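Local coordinates for uncharacterized protein conserved in bacteria (Cupriavidus necator, PDB 5DMH), which phosphorylates 3-oxo-tetronate to 3-oxo-tetronate 4-phosphate, using ATP as the phosphate donor, at residues 39-44 / 80-85; 119-124 / 178-183; 128-133 / 192-197; 160-165 / 185-190; 389-394 / 432-437. All blocks are in the same frame, centred on the assembly; numbering follows the deposited sequence.

Overall arrangement
From the N terminus, interaction 1 comes first. It closes a loop of 35 residues and joins the start of helix 41-53 to the end of strand 78-82. The next three contacts are intertwined. Interactions 2 and 3 cross along the chain, as do 2 and 4, and interaction 4 is nested in the loop closed by interaction 3. Interaction 2 joins loops 119-124 and 178-183. Interaction 3 joins helix 128-139 to the loop after helix 187-193, and interaction 4 joins the small antiparallel sheet to the start of that helix. Interaction 5 closes a separate loop in the nucleotide-binding domain. It touches interaction 1 through a K84-E394 salt bridge, which links the two domains. Interactions 2 and 5 both touch ADP.

Interaction 1 of 5, residues 39-44 / 80-85; sequences DDFTGA and VVALKS
D39 and S85 make the hydrogen bond across this contact. S85 N donates to D39 O over 3.2 Å. The OG of S85 also lies against CA and CB of D39. The next residue, D40, is the N-cap of helix 41-53. Its OD1 accepts from G43 N at 2.7 Å and is met from above the carboxylate plane. R86 forms salt bridges with both D39 and D40 and holds their carboxylates from one side chain. D40 CA also makes a CA-H...O contact of 3.2 Å with L83 O.

The F41 ring supplies the aromatic contact. A82 CB lies over one face, 4.2 Å from the ring centroid, in a CH-pi contact. L83 C is in the ring plane at the edge, 3.5 Å from CE1. CG of F41 lies anti to the carbonyl carbon (chi1 -77°), which swings the ring toward the strand end.

Apolar packing completes the contact. A44 CB touches V80 CG1 at 3.7 Å and A82 CB at 3.8 Å.

K84 runs away from this packing to salt bridges with E370 and E394 of the nucleotide site. The contact joins the loop and first helix turn after strand 34-38 to the end of strand 78-82 and the loop after it. Loops at the C-terminal ends of parallel strands commonly form the active-site cleft in alpha/beta folds, and here the D40 side chain lies about 5 Å from ADP.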
# COMPACT_ATOMS: atom_id res chain seq x y z
N ASP A 39 0.80 4.85 -3.56
CA ASP A 39 -0.57 5.27 -3.81
C ASP A 39 -1.60 4.94 -2.71
O ASP A 39 -2.77 5.26 -2.84
CB ASP A 39 -1.06 4.77 -5.17
CG ASP A 39 -1.48 3.30 -5.18
OD1 ASP A 39 -1.14 2.51 -4.29
OD2 ASP A 39 -2.19 2.95 -6.14
N ASP A 40 -1.16 4.27 -1.65
CA ASP A 40 -1.99 4.09 -0.46
C ASP A 40 -1.14 3.93 0.78
O ASP A 40 0.08 3.67 0.69
CB ASP A 40 -3.09 3.01 -0.63
CG ASP A 40 -2.62 1.57 -0.50
OD1 ASP A 40 -1.42 1.23 -0.40
OD2 ASP A 40 -3.56 0.73 -0.56
N PHE A 41 -1.76 4.13 1.94
CA PHE A 41 -0.98 4.20 3.17
C PHE A 41 -0.52 2.81 3.64
O PHE A 41 0.56 2.67 4.23
CB PHE A 41 -1.79 4.87 4.28
CG PHE A 41 -1.91 6.36 4.18
CD1 PHE A 41 -1.89 7.03 2.96
CD2 PHE A 41 -2.06 7.10 5.33
CE1 PHE A 41 -2.02 8.37 2.89
CE2 PHE A 41 -2.19 8.46 5.28
CZ PHE A 41 -2.17 9.10 4.07
N THR A 42 -1.33 1.77 3.40
CA THR A 42 -0.89 0.43 3.79
C THR A 42 0.30 -0.01 2.89
O THR A 42 1.28 -0.57 3.37
CB THR A 42 -1.99 -0.61 3.66
OG1 THR A 42 -2.42 -0.66 2.31
CG2 THR A 42 -3.18 -0.30 4.57
N GLY A 43 0.19 0.31 1.60
CA GLY A 43 1.26 0.04 0.64
C GLY A 43 2.58 0.73 0.95
O GLY A 43 3.65 0.15 0.78
N ALA A 44 2.51 1.97 1.42
CA ALA A 44 3.69 2.64 1.93
C ALA A 44 4.38 1.82 3.04
O ALA A 44 5.61 1.67 3.04
CB ALA A 44 3.32 4.03 2.44
N VAL A 80 9.76 7.09 1.99
CA VAL A 80 8.51 6.63 1.39
C VAL A 80 7.39 7.63 1.67
O VAL A 80 6.96 7.78 2.81
CB VAL A 80 8.05 5.24 1.92
CG1 VAL A 80 6.71 4.84 1.27
CG2 VAL A 80 9.11 4.16 1.64
N VAL A 81 6.94 8.30 0.62
CA VAL A 81 5.83 9.23 0.72
C VAL A 81 4.49 8.52 0.51
O VAL A 81 4.19 8.00 -0.56
CB VAL A 81 5.99 10.41 -0.29
CG1 VAL A 81 4.78 11.35 -0.20
CG2 VAL A 81 7.30 11.14 -0.07
N ALA A 82 3.66 8.50 1.56
CA ALA A 82 2.33 7.94 1.50
C ALA A 82 1.30 8.95 0.96
O ALA A 82 1.11 10.04 1.52
CB ALA A 82 1.93 7.49 2.89
N LEU A 83 0.67 8.59 -0.15
CA LEU A 83 -0.44 9.34 -0.72
C LEU A 83 -1.74 8.53 -0.63
O LEU A 83 -1.69 7.30 -0.58
CB LEU A 83 -0.19 9.67 -2.19
CG LEU A 83 1.09 10.42 -2.54
CD1 LEU A 83 1.19 10.68 -4.05
CD2 LEU A 83 1.21 11.73 -1.73
N LYS A 84 -2.89 9.21 -0.67
CA LYS A 84 -4.18 8.54 -0.76
C LYS A 84 -4.70 8.78 -2.17
O LYS A 84 -5.66 9.50 -2.40
CB LYS A 84 -5.17 9.10 0.31
CG LYS A 84 -6.43 8.27 0.49
CD LYS A 84 -7.43 8.91 1.48
CE LYS A 84 -8.61 8.03 1.76
NZ LYS A 84 -9.50 7.80 0.58
N SER A 85 -4.00 8.20 -3.16
CA SER A 85 -4.15 8.64 -4.55
C SER A 85 -4.57 7.50 -5.48
O SER A 85 -4.59 7.66 -6.70
CB SER A 85 -2.82 9.18 -5.05
OG SER A 85 -1.82 8.19 -4.87

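Interaction 2 of 5, residues 119-124 / 178-183; sequences TFDSTD and PLTPMT. With ADP (adenosine-5'-diphosphate), chain C.
The D121 carboxylate lies beside T180, whose OG1 is 3.6 Å from D121 CB, and the two side chains cross at about a right angle. OD1 of D121 receives T119 OG1 on its syn lone pair at 2.7 Å, which helps to fix the turn of the carboxylate. The F120 ring leads away from the contact. It meets Y116 with planes roughly perpendicular and packs on L187, V190 and L191 of helix 187-193.

At the centre, S122 O lies 3.4 Å from T180 CB. M182, a selenomethionine, folds back at chi2 and chi3 (-60° and -67°). This lays its CE 3.4 Å from F120 O and its SE 3.3 Å from S122 O. The contact joins two irregular loops of the sugar-binding domain, and the second one runs to the nucleotide. There P178 CG lies 3.4 Å from ADP O4', and L179 CD2 lies 3.6 Å from ADP O3'.

A water donates to S122 O and to P181 O and bridges the loops. S122 OG donates to F120 O at 2.9 Å, and Q194 NE2 also bonds this hydroxyl.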
# COMPACT_ATOMS: atom_id res chain seq x y z
N THR A 119 -2.15 -6.20 -6.54
CA THR A 119 -3.25 -6.65 -7.38
C THR A 119 -3.64 -5.63 -8.46
O THR A 119 -4.67 -5.76 -9.12
CB THR A 119 -4.49 -7.13 -6.55
OG1 THR A 119 -4.72 -6.27 -5.43
CG2 THR A 119 -4.28 -8.54 -6.03
N PHE A 120 -2.80 -4.61 -8.62
CA PHE A 120 -2.81 -3.67 -9.74
C PHE A 120 -4.03 -2.78 -9.70
O PHE A 120 -4.45 -2.29 -10.72
CB PHE A 120 -2.72 -4.39 -11.08
CG PHE A 120 -1.88 -3.66 -12.11
CD1 PHE A 120 -0.53 -3.41 -11.90
CD2 PHE A 120 -2.44 -3.26 -13.31
CE1 PHE A 120 0.26 -2.76 -12.87
CE2 PHE A 120 -1.67 -2.61 -14.27
CZ PHE A 120 -0.32 -2.37 -14.04
N ASP A 121 -4.55 -2.55 -8.49
CA ASP A 121 -5.79 -1.84 -8.25
C ASP A 121 -5.86 -0.51 -9.00
O ASP A 121 -5.07 0.40 -8.77
CB ASP A 121 -6.00 -1.60 -6.74
CG ASP A 121 -6.06 -2.88 -5.94
OD1 ASP A 121 -5.41 -3.87 -6.35
OD2 ASP A 121 -6.76 -2.91 -4.89
N SER A 122 -6.79 -0.45 -9.95
CA SER A 122 -6.92 0.69 -10.85
C SER A 122 -8.20 0.49 -11.66
O SER A 122 -8.87 -0.57 -11.56
CB SER A 122 -5.73 0.79 -11.80
OG SER A 122 -5.55 -0.40 -12.56
N THR A 123 -8.48 1.48 -12.50
CA THR A 123 -9.52 1.40 -13.52
C THR A 123 -8.90 1.88 -14.83
O THR A 123 -7.74 2.35 -14.85
CB THR A 123 -10.76 2.27 -13.16
OG1 THR A 123 -10.48 3.65 -13.43
CG2 THR A 123 -11.22 2.08 -11.70
N ASP A 124 -9.64 1.76 -15.94
CA ASP A 124 -9.17 2.25 -17.24
C ASP A 124 -8.87 3.76 -17.20
O ASP A 124 -8.16 4.28 -18.05
CB ASP A 124 -10.23 1.98 -18.34
CG ASP A 124 -10.36 0.51 -18.70
OD1 ASP A 124 -9.50 -0.32 -18.31
OD2 ASP A 124 -11.33 0.19 -19.40
N PRO A 178 -14.76 -3.50 -4.12
CA PRO A 178 -15.84 -2.49 -4.15
C PRO A 178 -15.59 -1.27 -5.05
O PRO A 178 -16.55 -0.72 -5.62
CB PRO A 178 -15.94 -2.00 -2.70
CG PRO A 178 -15.13 -2.95 -1.88
CD PRO A 178 -14.16 -3.65 -2.78
N LEU A 179 -14.34 -0.86 -5.13
CA LEU A 179 -13.92 0.33 -5.87
C LEU A 179 -13.25 0.10 -7.23
O LEU A 179 -13.50 0.86 -8.17
CB LEU A 179 -12.93 1.11 -5.01
CG LEU A 179 -13.44 2.17 -4.04
CD1 LEU A 179 -14.81 1.92 -3.54
CD2 LEU A 179 -12.43 2.39 -2.91
N THR A 180 -12.34 -0.87 -7.29
CA THR A 180 -11.61 -1.20 -8.50
C THR A 180 -11.73 -2.70 -8.79
O THR A 180 -10.75 -3.45 -8.61
CB THR A 180 -10.13 -0.81 -8.41
OG1 THR A 180 -9.55 -1.41 -7.26
CG2 THR A 180 -9.99 0.69 -8.30
N PRO A 181 -12.91 -3.13 -9.24
CA PRO A 181 -13.05 -4.54 -9.59
C PRO A 181 -12.11 -4.85 -10.76
O PRO A 181 -12.13 -4.14 -11.76
CB PRO A 181 -14.53 -4.66 -9.98
CG PRO A 181 -14.95 -3.28 -10.39
CD PRO A 181 -14.12 -2.35 -9.55
N MSE A 182 -11.33 -5.92 -10.62
CA MSE A 182 -10.35 -6.32 -11.63
C MSE A 182 -10.89 -7.51 -12.38
O MSE A 182 -10.91 -8.63 -11.86
CB MSE A 182 -9.02 -6.63 -10.95
CG MSE A 182 -8.59 -5.56 -9.99
SE MSE A 182 -8.35 -3.80 -10.88
CE MSE A 182 -6.83 -4.32 -11.95
N THR A 183 -11.37 -7.27 -13.59
CA THR A 183 -12.01 -8.32 -14.37
C THR A 183 -11.11 -8.90 -15.48
O THR A 183 -11.56 -9.75 -16.25
CB THR A 183 -13.32 -7.84 -14.98
OG1 THR A 183 -13.07 -6.75 -15.87
CG2 THR A 183 -14.25 -7.38 -13.89
PB ADP C . -8.72 -2.79 0.45
O1B ADP C . -7.38 -2.65 1.16
O2B ADP C . -9.37 -4.13 0.76
O3B ADP C . -8.67 -2.45 -1.03
PA ADP C . -9.90 -0.19 1.07
O1A ADP C . -10.17 0.36 2.42
O2A ADP C . -8.81 0.34 0.21
O3A ADP C . -9.75 -1.80 1.23
O5' ADP C . -11.20 -0.06 0.14
C5' ADP C . -12.46 -0.57 0.53
C4' ADP C . -13.54 0.43 0.10
O4' ADP C . -14.81 -0.20 0.17
C3' ADP C . -13.60 1.64 1.03
O3' ADP C . -13.92 2.83 0.29
C2' ADP C . -14.71 1.26 1.96
O2' ADP C . -15.23 2.38 2.66
C1' ADP C . -15.65 0.58 1.01
N9 ADP C . -16.59 -0.26 1.74
C8 ADP C . -16.32 -1.06 2.80
N7 ADP C . -17.43 -1.66 3.25
C5 ADP C . -18.44 -1.22 2.46
C6 ADP C . -19.88 -1.45 2.41
N6 ADP C . -20.42 -2.31 3.31
N1 ADP C . -20.59 -0.83 1.44
C2 ADP C . -20.02 -0.00 0.55
N3 ADP C . -18.69 0.28 0.53
C4 ADP C . -17.89 -0.29 1.47
O HOH W 1 -11.54 -1.42 -11.74

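Interaction 3 of 5, residues 128-133 / 192-197; sequences IGPVAE and QRQSKN
E133 grips two successive backbone N-H groups. Its OE1 accepts from K196 N on the syn lone pair at 3.0 Å, and its OE2 accepts from N197 N on the syn side at 2.9 Å. CG stands anti to the carbonyl carbon (chi1 -73°) and the chain beyond is extended, which carries the carboxylate to the loop. Q194 OE1 takes the N-H of G129 at 3.0 Å in a nearly straight bond (175°), with the donor above the amide plane.

These bonds fasten the first turns of helix 128-139 to the loop that leaves helix 187-193 and leads to strand 199-202. Three waters add to the grip on E133. One bridges OE1 to Q194 O, and a second bridges OE1 to K196 NZ. The third bonds OE2 and reaches N197 O weakly.

Packing is close around G129, where Q194 O receives a CA-H...O contact at 3.5 Å. P130 CD lies 3.2 Å from the same oxygen, and the P130 and Q194 side chains cross at about a right angle. S195 CB packs 3.5 Å from E133 OE2.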
# COMPACT_ATOMS: atom_id res chain seq x y z
N ILE A 128 -2.45 4.06 -12.28
CA ILE A 128 -1.11 3.51 -12.44
C ILE A 128 -0.44 4.05 -13.71
O ILE A 128 0.69 4.56 -13.68
CB ILE A 128 -1.11 1.96 -12.42
CG1 ILE A 128 -1.65 1.45 -11.08
CG2 ILE A 128 0.29 1.42 -12.75
CD1 ILE A 128 -1.88 -0.03 -11.02
N GLY A 129 -1.16 3.97 -14.83
CA GLY A 129 -0.66 4.50 -16.08
C GLY A 129 -0.37 6.01 -16.06
O GLY A 129 0.72 6.43 -16.43
N PRO A 130 -1.37 6.82 -15.67
CA PRO A 130 -1.13 8.27 -15.72
C PRO A 130 0.00 8.71 -14.81
O PRO A 130 0.83 9.53 -15.24
CB PRO A 130 -2.47 8.85 -15.26
CG PRO A 130 -3.47 7.85 -15.74
CD PRO A 130 -2.80 6.51 -15.56
N VAL A 131 0.10 8.13 -13.63
CA VAL A 131 1.16 8.51 -12.69
C VAL A 131 2.55 8.05 -13.16
O VAL A 131 3.49 8.84 -13.19
CB VAL A 131 0.88 8.04 -11.25
CG1 VAL A 131 2.10 8.21 -10.39
CG2 VAL A 131 -0.28 8.84 -10.64
N ALA A 132 2.68 6.79 -13.57
CA ALA A 132 3.96 6.30 -14.05
C ALA A 132 4.43 7.14 -15.22
O ALA A 132 5.61 7.51 -15.32
CB ALA A 132 3.89 4.82 -14.43
N GLU A 133 3.53 7.40 -16.16
CA GLU A 133 3.95 8.14 -17.36
C GLU A 133 4.36 9.56 -17.01
O GLU A 133 5.32 10.10 -17.59
CB GLU A 133 2.86 8.14 -18.44
CG GLU A 133 2.72 6.80 -19.11
CD GLU A 133 1.71 6.78 -20.25
OE1 GLU A 133 0.69 7.50 -20.21
OE2 GLU A 133 1.94 6.02 -21.20
N GLN A 192 -2.20 -0.85 -20.67
CA GLN A 192 -2.30 -0.13 -21.95
C GLN A 192 -3.56 0.74 -21.98
O GLN A 192 -3.54 1.87 -22.47
CB GLN A 192 -2.27 -1.08 -23.16
CG GLN A 192 -2.19 -0.37 -24.52
CD GLN A 192 -0.97 0.51 -24.65
OE1 GLN A 192 0.10 0.05 -25.06
NE2 GLN A 192 -1.11 1.78 -24.27
N ARG A 193 -4.64 0.26 -21.37
CA ARG A 193 -5.91 1.00 -21.43
C ARG A 193 -5.88 2.32 -20.69
O ARG A 193 -6.64 3.25 -21.00
CB ARG A 193 -7.06 0.14 -20.93
CG ARG A 193 -7.57 -0.80 -21.97
CD ARG A 193 -8.94 -1.31 -21.62
NE ARG A 193 -8.87 -2.38 -20.66
CZ ARG A 193 -8.96 -3.68 -20.93
NH1 ARG A 193 -9.17 -4.10 -22.18
NH2 ARG A 193 -8.87 -4.57 -19.94
N GLN A 194 -4.98 2.42 -19.73
CA GLN A 194 -4.85 3.62 -18.93
C GLN A 194 -3.54 4.36 -19.23
O GLN A 194 -3.10 5.21 -18.44
CB GLN A 194 -4.99 3.28 -17.45
CG GLN A 194 -4.00 2.28 -16.93
CD GLN A 194 -4.22 1.97 -15.46
OE1 GLN A 194 -3.90 2.76 -14.60
NE2 GLN A 194 -4.72 0.77 -15.17
N SER A 195 -2.92 4.04 -20.36
CA SER A 195 -1.63 4.62 -20.76
C SER A 195 -1.70 5.19 -22.17
O SER A 195 -2.32 4.60 -23.05
CB SER A 195 -0.49 3.58 -20.71
OG SER A 195 -0.38 2.97 -19.44
N LYS A 196 -1.09 6.35 -22.36
CA LYS A 196 -1.04 7.02 -23.67
C LYS A 196 0.02 6.42 -24.61
O LYS A 196 -0.15 6.37 -25.82
CB LYS A 196 -0.77 8.52 -23.48
CG LYS A 196 -1.83 9.23 -22.66
CD LYS A 196 -1.81 10.74 -22.90
CE LYS A 196 -2.68 11.46 -21.89
NZ LYS A 196 -1.96 11.65 -20.59
N ASN A 197 1.10 5.95 -24.01
CA ASN A 197 2.25 5.45 -24.72
C ASN A 197 2.35 3.92 -24.69
O ASN A 197 1.63 3.23 -23.94
CB ASN A 197 3.51 6.09 -24.12
CG ASN A 197 3.60 7.59 -24.41
OD1 ASN A 197 3.18 8.04 -25.46
ND2 ASN A 197 4.12 8.35 -23.47
O HOH W 2 3.58 3.66 -21.32
O HOH W 3 -1.86 7.78 -18.96
O HOH W 4 0.56 10.29 -20.00

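Interaction 4 of 5, residues 160-165 / 185-190; sequences GHLFVG and ASLVRV
A single backbone bridge pairs H161 with S186, between the middle strand of a small antiparallel sheet and the residues just before helix 187-193. Two hydrogen bonds flank it. L162 N donates to A185 O, and L187 N donates to G160 O, each at 2.9 Å. The four groups enclose H161 and S186, with CA atoms 4.5 Å apart. A185 O also receives a CA-H...O contact from H161 CA at 3.2 Å.

The side chains support the bridge. S186 CB sits over one face of the H161 ring, 4.0 Å from its centroid and displaced toward the rim, in a CH-pi contact. H161 ND1 is hydrogen-bonded to R159 O, which helps fix the ring's rotation. CG of L187 stands anti to the carbonyl carbon (chi1 -62°). This brings CG 3.4 Å from G160 O and CD1 3.9 Å from L162 CB. L187 extends this packing to P148, I157 and I230.

S186 is the N-cap of the helix, and V190 N bonds back to its O at 2.9 Å. The arrangement is a single beta bridge, with the hydrogen-bond pattern of an antiparallel non-hydrogen-bonded pair. It leads directly into a helix N terminus and docks the small sheet 155-168 on helix 187-193.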
# COMPACT_ATOMS: atom_id res chain seq x y z
N GLY A 160 2.68 -11.82 -18.63
CA GLY A 160 2.01 -10.57 -18.32
C GLY A 160 0.71 -10.72 -17.55
O GLY A 160 0.08 -9.71 -17.23
N HIS A 161 0.33 -11.97 -17.26
CA HIS A 161 -0.92 -12.28 -16.59
C HIS A 161 -0.66 -12.44 -15.09
O HIS A 161 0.25 -13.16 -14.66
CB HIS A 161 -1.54 -13.57 -17.19
CG HIS A 161 -2.14 -13.38 -18.55
ND1 HIS A 161 -1.39 -13.05 -19.66
CD2 HIS A 161 -3.43 -13.45 -18.98
CE1 HIS A 161 -2.17 -12.96 -20.72
NE2 HIS A 161 -3.42 -13.16 -20.33
N LEU A 162 -1.48 -11.78 -14.27
CA LEU A 162 -1.31 -11.82 -12.83
C LEU A 162 -2.12 -12.96 -12.17
O LEU A 162 -3.33 -13.10 -12.38
CB LEU A 162 -1.72 -10.46 -12.24
CG LEU A 162 -1.62 -10.26 -10.73
CD1 LEU A 162 -0.24 -10.53 -10.18
CD2 LEU A 162 -2.05 -8.86 -10.39
N PHE A 163 -1.41 -13.75 -11.37
CA PHE A 163 -1.97 -14.86 -10.59
C PHE A 163 -1.90 -14.56 -9.09
O PHE A 163 -0.94 -13.96 -8.58
CB PHE A 163 -1.21 -16.18 -10.86
CG PHE A 163 -1.45 -16.74 -12.26
CD1 PHE A 163 -0.75 -16.23 -13.33
CD2 PHE A 163 -2.33 -17.78 -12.48
CE1 PHE A 163 -0.97 -16.72 -14.61
CE2 PHE A 163 -2.55 -18.27 -13.75
CZ PHE A 163 -1.86 -17.74 -14.81
N VAL A 164 -2.99 -14.93 -8.42
CA VAL A 164 -3.09 -14.96 -6.98
C VAL A 164 -3.24 -16.43 -6.58
O VAL A 164 -4.28 -17.08 -6.83
CB VAL A 164 -4.33 -14.14 -6.50
CG1 VAL A 164 -4.49 -14.22 -5.00
CG2 VAL A 164 -4.21 -12.71 -6.95
N GLY A 165 -2.21 -16.97 -5.95
CA GLY A 165 -2.07 -18.42 -5.83
C GLY A 165 -2.16 -19.03 -7.21
O GLY A 165 -1.50 -18.54 -8.10
N ALA A 185 -7.01 -10.30 -16.18
CA ALA A 185 -5.73 -10.66 -15.57
C ALA A 185 -4.56 -10.31 -16.45
O ALA A 185 -3.41 -10.42 -16.02
CB ALA A 185 -5.69 -12.16 -15.24
N SER A 186 -4.84 -9.89 -17.68
CA SER A 186 -3.77 -9.49 -18.60
C SER A 186 -3.28 -8.05 -18.32
O SER A 186 -3.90 -7.06 -18.73
CB SER A 186 -4.23 -9.64 -20.04
OG SER A 186 -3.21 -9.22 -20.93
N LEU A 187 -2.19 -7.94 -17.58
CA LEU A 187 -1.72 -6.66 -17.12
C LEU A 187 -1.24 -5.77 -18.28
O LEU A 187 -1.26 -4.56 -18.17
CB LEU A 187 -0.58 -6.83 -16.12
CG LEU A 187 -0.88 -7.57 -14.82
CD1 LEU A 187 0.32 -7.51 -13.86
CD2 LEU A 187 -2.13 -7.00 -14.16
N VAL A 188 -0.79 -6.38 -19.37
CA VAL A 188 -0.35 -5.58 -20.53
C VAL A 188 -1.55 -4.84 -21.10
O VAL A 188 -1.51 -3.62 -21.30
CB VAL A 188 0.35 -6.44 -21.61
CG1 VAL A 188 0.57 -5.61 -22.87
CG2 VAL A 188 1.64 -6.97 -21.08
N ARG A 189 -2.66 -5.56 -21.25
CA ARG A 189 -3.90 -4.99 -21.77
C ARG A 189 -4.50 -3.97 -20.77
O ARG A 189 -4.88 -2.87 -21.15
CB ARG A 189 -4.88 -6.12 -22.06
CG ARG A 189 -6.21 -5.75 -22.68
CD ARG A 189 -6.87 -7.00 -23.28
NE ARG A 189 -7.09 -8.04 -22.27
CZ ARG A 189 -7.26 -9.34 -22.52
NH1 ARG A 189 -7.23 -9.81 -23.77
NH2 ARG A 189 -7.47 -10.19 -21.53
N VAL A 190 -4.52 -4.33 -19.50
CA VAL A 190 -5.05 -3.45 -18.45
C VAL A 190 -4.25 -2.14 -18.40
O VAL A 190 -4.82 -1.06 -18.41
CB VAL A 190 -5.04 -4.15 -17.08
CG1 VAL A 190 -5.35 -3.18 -15.93
CG2 VAL A 190 -6.02 -5.32 -17.06

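Interaction 5 of 5, residues 389-394 / 432-437; sequences VVAGGE and ALKSGN. With ADP (adenosine-5'-diphosphate), chain C.
Two neighbouring parallel strands of the nucleotide-binding domain, 387-391 and 430-434, end here at the diphosphate of ADP. The axes of their short segments lie 11° apart. V390 N donates to A432 O at 2.9 Å, K434 N to V390 O, and G392 N to K434 O, all nearly straight. V390 and L433 lie side by side on one face, with CG2 and CD2 4.0 Å apart. On the other face A391 CB touches K434 CE at 3.6 Å.

Beyond this pairing, both strands lead into glycine-rich phosphate-binding loops. G393 N and G436 N both donate to ADP O1B, at 2.9 and 2.8 Å, one from each segment. E394 N, in the first turn of helix 393-403, donates to O2A of the alpha phosphate at 2.8 Å. The helix N terminus faces the diphosphate and probably helps stabilise its charge.

K434 bends at chi3 and chi4 (89° and 103°) and carries NZ back to G436 O, at 2.9 Å. Q302, T299 and F438 O also bind this amine, which helps to hold the loop.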
# COMPACT_ATOMS: atom_id res chain seq x y z
N VAL A 389 -5.27 -0.65 14.82
CA VAL A 389 -5.18 -1.62 13.73
C VAL A 389 -6.26 -1.28 12.71
O VAL A 389 -7.43 -1.24 13.05
CB VAL A 389 -5.41 -3.06 14.24
CG1 VAL A 389 -5.37 -4.06 13.09
CG2 VAL A 389 -4.39 -3.41 15.31
N VAL A 390 -5.85 -0.99 11.49
CA VAL A 390 -6.73 -0.55 10.43
C VAL A 390 -6.65 -1.52 9.25
O VAL A 390 -5.57 -1.78 8.74
CB VAL A 390 -6.38 0.87 9.95
CG1 VAL A 390 -7.45 1.37 8.99
CG2 VAL A 390 -6.18 1.85 11.11
N ALA A 391 -7.80 -2.02 8.83
CA ALA A 391 -7.88 -2.94 7.71
C ALA A 391 -8.39 -2.21 6.49
O ALA A 391 -9.51 -1.68 6.52
CB ALA A 391 -8.80 -4.11 8.05
N GLY A 392 -7.55 -2.12 5.45
CA GLY A 392 -7.94 -1.47 4.22
C GLY A 392 -7.03 -0.30 3.85
O GLY A 392 -6.65 0.51 4.70
N GLY A 393 -6.66 -0.23 2.58
CA GLY A 393 -5.78 0.83 2.08
C GLY A 393 -6.35 2.24 2.17
O GLY A 393 -5.79 3.15 2.84
N GLU A 394 -7.46 2.45 1.48
CA GLU A 394 -8.16 3.73 1.54
C GLU A 394 -8.59 4.00 2.97
O GLU A 394 -8.57 5.15 3.42
CB GLU A 394 -9.40 3.72 0.65
CG GLU A 394 -9.11 3.46 -0.81
CD GLU A 394 -8.24 4.52 -1.44
OE1 GLU A 394 -8.40 5.71 -1.12
OE2 GLU A 394 -7.38 4.14 -2.25
N ALA A 432 -0.94 -0.37 12.86
CA ALA A 432 -0.74 -1.46 11.91
C ALA A 432 -1.74 -1.20 10.81
O ALA A 432 -2.95 -1.17 11.04
CB ALA A 432 -0.98 -2.83 12.56
N LEU A 433 -1.22 -0.91 9.62
CA LEU A 433 -2.03 -0.54 8.48
C LEU A 433 -2.02 -1.72 7.51
O LEU A 433 -1.07 -1.92 6.76
CB LEU A 433 -1.44 0.71 7.81
CG LEU A 433 -1.28 1.91 8.75
CD1 LEU A 433 -0.78 3.15 8.02
CD2 LEU A 433 -2.57 2.21 9.52
N LYS A 434 -3.10 -2.48 7.55
CA LYS A 434 -3.20 -3.76 6.85
C LYS A 434 -3.90 -3.64 5.50
O LYS A 434 -5.09 -3.42 5.41
CB LYS A 434 -3.98 -4.75 7.73
CG LYS A 434 -4.07 -6.18 7.19
CD LYS A 434 -5.34 -6.84 7.73
CE LYS A 434 -6.50 -6.58 6.79
NZ LYS A 434 -6.82 -7.74 5.96
N SER A 435 -3.14 -3.78 4.42
CA SER A 435 -3.76 -3.93 3.12
C SER A 435 -4.86 -4.98 3.18
O SER A 435 -4.71 -6.02 3.83
CB SER A 435 -2.72 -4.31 2.08
OG SER A 435 -3.25 -4.12 0.78
N GLY A 436 -5.97 -4.72 2.51
CA GLY A 436 -7.14 -5.54 2.64
C GLY A 436 -6.93 -7.03 2.46
O GLY A 436 -7.50 -7.85 3.19
N ASN A 437 -6.11 -7.40 1.48
CA ASN A 437 -5.90 -8.80 1.19
C ASN A 437 -4.87 -9.51 2.10
O ASN A 437 -4.65 -10.72 1.97
CB ASN A 437 -5.46 -8.96 -0.28
CG ASN A 437 -6.58 -8.67 -1.26
OD1 ASN A 437 -7.73 -9.05 -1.06
ND2 ASN A 437 -6.24 -8.00 -2.34
PB ADP C . -8.72 -2.79 0.45
O1B ADP C . -7.38 -2.65 1.16
O2B ADP C . -9.37 -4.13 0.76
O3B ADP C . -8.67 -2.45 -1.03
PA ADP C . -9.90 -0.19 1.07
O1A ADP C . -10.17 0.36 2.42
O2A ADP C . -8.81 0.34 0.21
O3A ADP C . -9.75 -1.80 1.23
O5' ADP C . -11.20 -0.06 0.14
C5' ADP C . -12.46 -0.57 0.53
C4' ADP C . -13.54 0.43 0.10
O4' ADP C . -14.81 -0.20 0.17
C3' ADP C . -13.60 1.64 1.03
O3' ADP C . -13.92 2.83 0.29
C2' ADP C . -14.71 1.26 1.96
O2' ADP C . -15.23 2.38 2.66
C1' ADP C . -15.65 0.58 1.01
N9 ADP C . -16.59 -0.26 1.74
C8 ADP C . -16.32 -1.06 2.80
N7 ADP C . -17.43 -1.66 3.25
C5 ADP C . -18.44 -1.22 2.46
C6 ADP C . -19.88 -1.45 2.41
N6 ADP C . -20.42 -2.31 3.31
N1 ADP C . -20.59 -0.83 1.44
C2 ADP C . -20.02 -0.00 0.55
N3 ADP C . -18.69 0.28 0.53
C4 ADP C . -17.89 -0.29 1.47